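Local coordinates for protein transcriptional regulator, MarR family (Silicibacter pomeroyi DSS-3, PDB 3BJ6) that probably binds DNA as a dimeric transcription factor of the MarR family, through a winged helix-turn-helix in each subunit, at residues Leu64-Lys67 against Arg68-Ser72; Glu77-Ala81 against Gly82-Arg86. All blocks are in the same frame, centred on the assembly; numbering follows the deposited sequence.

Contact 1. Residues Leu64-Lys67 against Arg68-Ser72; sequences LQMK and RQYIS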
loop_
_atom_site.group_PDB
_atom_site.type_symbol
_atom_site.label_atom_id
_atom_site.label_comp_id
_atom_site.label_asym_id
_atom_site.label_seq_id
_atom_site.Cartn_x
_atom_site.Cartn_y
_atom_site.Cartn_z
ATOM N N LEU A 64 -14.169 -2.294 -7.150
ATOM C CA LEU A 64 -12.727 -2.082 -7.241
ATOM C C LEU A 64 -12.255 -0.892 -6.373
ATOM O O LEU A 64 -11.049 -0.642 -6.268
ATOM C CB LEU A 64 -12.335 -1.809 -8.707
ATOM C CG LEU A 64 -12.692 -2.935 -9.686
ATOM C CD1 LEU A 64 -12.316 -2.584 -11.124
ATOM C CD2 LEU A 64 -11.989 -4.190 -9.270
ATOM N N GLN A 65 -13.206 -0.154 -5.797
ATOM C CA GLN A 65 -12.923 1.072 -5.028
ATOM C C GLN A 65 -12.079 2.061 -5.836
ATOM O O GLN A 65 -11.023 2.537 -5.387
ATOM C CB GLN A 65 -12.293 0.736 -3.652
ATOM C CG GLN A 65 -13.264 -0.017 -2.727
ATOM C CD GLN A 65 -12.758 -0.152 -1.291
ATOM O OE1 GLN A 65 -11.803 -0.906 -0.993
ATOM N NE2 GLN A 65 -13.417 0.575 -0.379
HETATM N N MSE A 66 -12.539 2.327 -7.058
HETATM C CA MSE A 66 -11.870 3.230 -7.970
HETATM C C MSE A 66 -12.859 4.335 -8.402
HETATM O O MSE A 66 -14.058 4.125 -8.418
HETATM C CB MSE A 66 -11.328 2.460 -9.185
HETATM C CG MSE A 66 -10.020 1.698 -8.920
HETATM SE SE MSE A 66 -9.491 0.424 -10.340
HETATM C CE MSE A 66 -10.581 1.077 -11.745
ATOM N N LYS A 67 -12.329 5.494 -8.742
ATOM C CA LYS A 67 -13.117 6.649 -9.132
ATOM C C LYS A 67 -13.762 6.434 -10.497
ATOM O O LYS A 67 -13.224 5.716 -11.341
ATOM C CB LYS A 67 -12.207 7.895 -9.156
ATOM C CG LYS A 67 -11.727 8.301 -7.742
ATOM C CD LYS A 67 -10.785 9.513 -7.770
ATOM C CE LYS A 67 -10.468 9.963 -6.338
ATOM N NZ LYS A 67 -9.376 10.984 -6.344
ATOM N N ARG A 68 -14.901 7.075 -10.722
ATOM C CA ARG A 68 -15.615 6.824 -11.941
ATOM C C ARG A 68 -14.767 7.217 -13.174
ATOM O O ARG A 68 -14.839 6.566 -14.199
ATOM C CB ARG A 68 -16.970 7.530 -11.925
ATOM C CG ARG A 68 -16.957 8.854 -12.570
ATOM C CD ARG A 68 -18.047 8.920 -13.573
ATOM N NE ARG A 68 -18.975 9.942 -13.148
ATOM C CZ ARG A 68 -19.795 10.619 -13.951
ATOM N NH1 ARG A 68 -19.832 10.382 -15.265
ATOM N NH2 ARG A 68 -20.583 11.538 -13.424
ATOM N N GLN A 69 -13.973 8.280 -13.047
ATOM C CA GLN A 69 -13.154 8.790 -14.155
ATOM C C GLN A 69 -12.143 7.728 -14.591
ATOM O O GLN A 69 -11.900 7.515 -15.787
ATOM C CB GLN A 69 -12.437 10.073 -13.718
ATOM C CG GLN A 69 -11.353 10.592 -14.663
ATOM C CD GLN A 69 -10.633 11.823 -14.113
ATOM O OE1 GLN A 69 -11.164 12.939 -14.145
ATOM N NE2 GLN A 69 -9.415 11.623 -13.615
ATOM N N TYR A 70 -11.561 7.065 -13.601
ATOM C CA TYR A 70 -10.573 6.030 -13.846
ATOM C C TYR A 70 -11.215 4.805 -14.519
ATOM O O TYR A 70 -10.689 4.276 -15.491
ATOM C CB TYR A 70 -9.900 5.650 -12.517
ATOM C CG TYR A 70 -8.717 4.748 -12.716
ATOM C CD1 TYR A 70 -7.505 5.259 -13.189
ATOM C CD2 TYR A 70 -8.810 3.372 -12.465
ATOM C CE1 TYR A 70 -6.384 4.413 -13.398
ATOM C CE2 TYR A 70 -7.697 2.511 -12.668
ATOM C CZ TYR A 70 -6.499 3.046 -13.139
ATOM O OH TYR A 70 -5.404 2.215 -13.349
ATOM N N ILE A 71 -12.348 4.362 -13.980
ATOM C CA ILE A 71 -13.112 3.227 -14.531
ATOM C C ILE A 71 -13.535 3.522 -15.981
ATOM O O ILE A 71 -13.417 2.660 -16.860
ATOM C CB ILE A 71 -14.370 2.933 -13.692
ATOM C CG1 ILE A 71 -13.998 2.433 -12.282
ATOM C CG2 ILE A 71 -15.301 1.921 -14.416
ATOM C CD1 ILE A 71 -13.389 1.014 -12.222
ATOM N N SER A 72 -13.989 4.751 -16.224
ATOM C CA SER A 72 -14.432 5.172 -17.558
ATOM C C SER A 72 -13.293 5.139 -18.573
ATOM O O SER A 72 -13.476 4.728 -19.713
ATOM C CB SER A 72 -15.024 6.584 -17.501
ATOM O OG SER A 72 -16.352 6.541 -17.024
#

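Contact 2. Residues Glu77-Ala81 against Gly82-Arg86; sequences EVQRA and GLIER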
loop_
_atom_site.group_PDB
_atom_site.type_symbol
_atom_site.label_atom_id
_atom_site.label_comp_id
_atom_site.label_asym_id
_atom_site.label_seq_id
_atom_site.Cartn_x
_atom_site.Cartn_y
_atom_site.Cartn_z
ATOM N N GLU A 77 -10.512 1.829 -23.039
ATOM C CA GLU A 77 -9.304 1.186 -23.530
ATOM C C GLU A 77 -9.542 -0.288 -23.830
ATOM O O GLU A 77 -9.158 -0.785 -24.898
ATOM C CB GLU A 77 -8.184 1.358 -22.509
ATOM C CG GLU A 77 -7.697 2.790 -22.310
ATOM C CD GLU A 77 -6.702 2.927 -21.143
ATOM O OE1 GLU A 77 -6.407 1.927 -20.447
ATOM O OE2 GLU A 77 -6.213 4.066 -20.898
ATOM N N VAL A 78 -10.166 -1.003 -22.899
ATOM C CA VAL A 78 -10.367 -2.454 -23.115
ATOM C C VAL A 78 -11.443 -2.736 -24.171
ATOM O O VAL A 78 -11.367 -3.730 -24.882
ATOM C CB VAL A 78 -10.581 -3.273 -21.805
ATOM C CG1 VAL A 78 -9.309 -3.167 -20.917
ATOM C CG2 VAL A 78 -11.807 -2.801 -21.020
ATOM N N GLN A 79 -12.410 -1.841 -24.305
ATOM C CA GLN A 79 -13.428 -2.032 -25.315
ATOM C C GLN A 79 -12.857 -1.787 -26.705
ATOM O O GLN A 79 -13.109 -2.549 -27.627
ATOM C CB GLN A 79 -14.610 -1.113 -25.053
ATOM C CG GLN A 79 -15.800 -1.417 -25.936
ATOM C CD GLN A 79 -16.986 -0.518 -25.597
ATOM O OE1 GLN A 79 -18.121 -0.893 -25.819
ATOM N NE2 GLN A 79 -16.707 0.692 -25.071
ATOM N N ARG A 80 -12.083 -0.725 -26.836
ATOM C CA ARG A 80 -11.373 -0.410 -28.062
ATOM C C ARG A 80 -10.440 -1.565 -28.438
ATOM O O ARG A 80 -10.248 -1.850 -29.618
ATOM C CB ARG A 80 -10.567 0.885 -27.826
ATOM C CG ARG A 80 -9.834 1.398 -29.050
ATOM C CD ARG A 80 -9.126 2.777 -28.835
ATOM N NE ARG A 80 -9.711 3.618 -27.782
ATOM C CZ ARG A 80 -9.034 4.056 -26.706
ATOM N NH1 ARG A 80 -7.743 3.719 -26.555
ATOM N NH2 ARG A 80 -9.641 4.832 -25.787
ATOM N N ALA A 81 -9.858 -2.236 -27.450
ATOM C CA ALA A 81 -8.956 -3.376 -27.729
ATOM C C ALA A 81 -9.727 -4.674 -28.013
ATOM O O ALA A 81 -9.130 -5.714 -28.302
ATOM C CB ALA A 81 -7.926 -3.576 -26.592
ATOM N N GLY A 82 -11.053 -4.606 -27.947
ATOM C CA GLY A 82 -11.891 -5.773 -28.239
ATOM C C GLY A 82 -11.930 -6.817 -27.119
ATOM O O GLY A 82 -12.172 -8.010 -27.376
ATOM N N LEU A 83 -11.713 -6.376 -25.880
ATOM C CA LEU A 83 -11.619 -7.293 -24.733
ATOM C C LEU A 83 -12.883 -7.351 -23.879
ATOM O O LEU A 83 -13.065 -8.290 -23.090
ATOM C CB LEU A 83 -10.399 -6.948 -23.850
ATOM C CG LEU A 83 -9.067 -6.797 -24.603
ATOM C CD1 LEU A 83 -7.917 -6.439 -23.636
ATOM C CD2 LEU A 83 -8.734 -8.116 -25.357
ATOM N N ILE A 84 -13.732 -6.332 -24.005
ATOM C CA ILE A 84 -15.051 -6.345 -23.386
ATOM C C ILE A 84 -16.049 -5.856 -24.439
ATOM O O ILE A 84 -15.670 -5.248 -25.433
ATOM C CB ILE A 84 -15.124 -5.458 -22.106
ATOM C CG1 ILE A 84 -15.104 -3.947 -22.446
ATOM C CG2 ILE A 84 -14.013 -5.865 -21.092
ATOM C CD1 ILE A 84 -15.445 -3.014 -21.205
ATOM N N GLU A 85 -17.327 -6.115 -24.192
ATOM C CA GLU A 85 -18.399 -5.610 -25.027
ATOM C C GLU A 85 -19.502 -5.080 -24.115
ATOM O O GLU A 85 -19.598 -5.458 -22.930
ATOM C CB GLU A 85 -18.928 -6.721 -25.938
ATOM C CG GLU A 85 -19.652 -7.801 -25.142
ATOM C CD GLU A 85 -20.076 -8.981 -26.000
ATOM O OE1 GLU A 85 -21.223 -9.437 -25.843
ATOM O OE2 GLU A 85 -19.278 -9.438 -26.835
ATOM N N ARG A 86 -20.297 -4.166 -24.654
ATOM C CA ARG A 86 -21.414 -3.577 -23.920
ATOM C C ARG A 86 -22.687 -4.214 -24.480
ATOM O O ARG A 86 -22.845 -4.314 -25.699
ATOM C CB ARG A 86 -21.437 -2.040 -24.043
ATOM C CG ARG A 86 -22.648 -1.347 -23.340
ATOM C CD ARG A 86 -22.776 0.169 -23.671
ATOM N NE ARG A 86 -22.823 0.420 -25.133
ATOM C CZ ARG A 86 -23.899 0.268 -25.899
ATOM N NH1 ARG A 86 -25.060 -0.126 -25.384
ATOM N NH2 ARG A 86 -23.810 0.507 -27.190
#

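Contact 1. Residues Leu64-Lys67 against Arg68-Ser72
Met66 and Lys67 meet the first turn of helix 68-80 at the tight bend of a helix-turn-helix, where helix 57-64 gives way to what is probably the recognition helix of this MarR-family fold. The preceding helix ends in a Schellman motif with Gln65, at positive phi, as its C-prime residue. The chain then runs extended through Met66 and Lys67 before coiling again.

The main polar link is made by the backbone. Lys67 stands at the N-cap position, and its carbonyl O takes the N-H of Ile71 at 3.1 Å in a nearly straight bond (173° at the hydrogen), the first i to i+4 link of the new helix. Around the same oxygen lie aliphatic groups of the helix: Tyr70 CB is 3.5 Å from Lys67 O, and Ile71 CG1 is equally close to it.

Apolar contacts fill the inside of the bend. Leu64 CD1 reaches Ile71 CD1 at 3.9 Å, methyl against methyl, and Met66 CB lies against the end of Ile71. Leu64, Met66 and Ile71 all touch Ile45 of helix 40-51, so the bend packs onto that helix. From the second subunit, Arg19 packs on Met66 and hydrogen-bonds the carbonyl oxygens of Leu64 and Gln65.

A Met-aromatic contact completes the group. Tyr70 holds CG anti to its backbone N (chi1 -171°), which carries the ring to the side of Met66, a selenomethionine in this crystal, where its edge faces the selenium. The selenium stands beside that edge, 4.7 Å from the ring centroid and 74° off the ring normal; its nearest ring atom is Tyr70 CE2, 3.6 Å from Met66 SE.

Contact 2. Residues Glu77-Ala81 against Gly82-Arg86
Val78 and Leu83 join across the end of helix 68-80 in a Schellman motif, the C-cap that turns the chain from the helix into strand 84-87. Two backbone bonds define it. Leu83 N donates to Val78 O at 2.8 Å, approaching almost head-on to the carbonyl (C=O...N 162°), while Gly82 N reaches Gln79 O at 2.9 Å from well above the carbonyl plane, 68° out of it. Gly82 has positive phi, and a CB on it would fall only 2.7 Å from Ala81 O, so the absence of a side chain suits this turn.

The apolar contacts follow from the reversal. Leu83 comes back over the last turn, its CB 4.2 Å from Val78 CB, the hydrophobic pairing usual in this motif; its CG also lies 4.0 Å from the methyl CB of Ala81. A serine in place of Leu83 would probably leave the Ala81 methyl without this apolar neighbour and open a gap toward Val38 and Ile107.

Ile84 takes the next place. Its CG1 sits between the backbone N and the carbonyl carbon (chi1 72°), which puts the chain against the last helical turn, with CD1 3.6 Å from Val78 CG2 and CG1 3.9 Å from Gln79 CB. Farther out, the extended Gln79 chain brings OE1 to 3.9 Å from Arg86 CB, a loose contact.

Around the turn, Val78 and Ile84 press on helix 40-51, through Gln42 and Ile45 and through Leu46 and Leu49 respectively. Leu83 rests on Arg103 and Ile107 of helix 102-123, and strand 84-87 pairs antiparallel with strand 97-100 through Glu85 and Trp99.

How the contacts relate
Contacts 1 and 2 follow one another along the chain and mark the two ends of helix 68-80: contact 1 starts it after the bend from helix 57-64, and contact 2 ends it and hands the chain to strand 84-87. Their centres lie about 16 Å apart, and their nearest atoms, about 5 Å apart, do not touch. Both pack against helix 40-51, with Ile45 as a common neighbour. Contact 1 also meets the second subunit, whereas contact 2 leads into the antiparallel sheet of the wing. The helix, probably the DNA-reading one as in relatives, thus begins and ends within one winged helix-turn-helix domain.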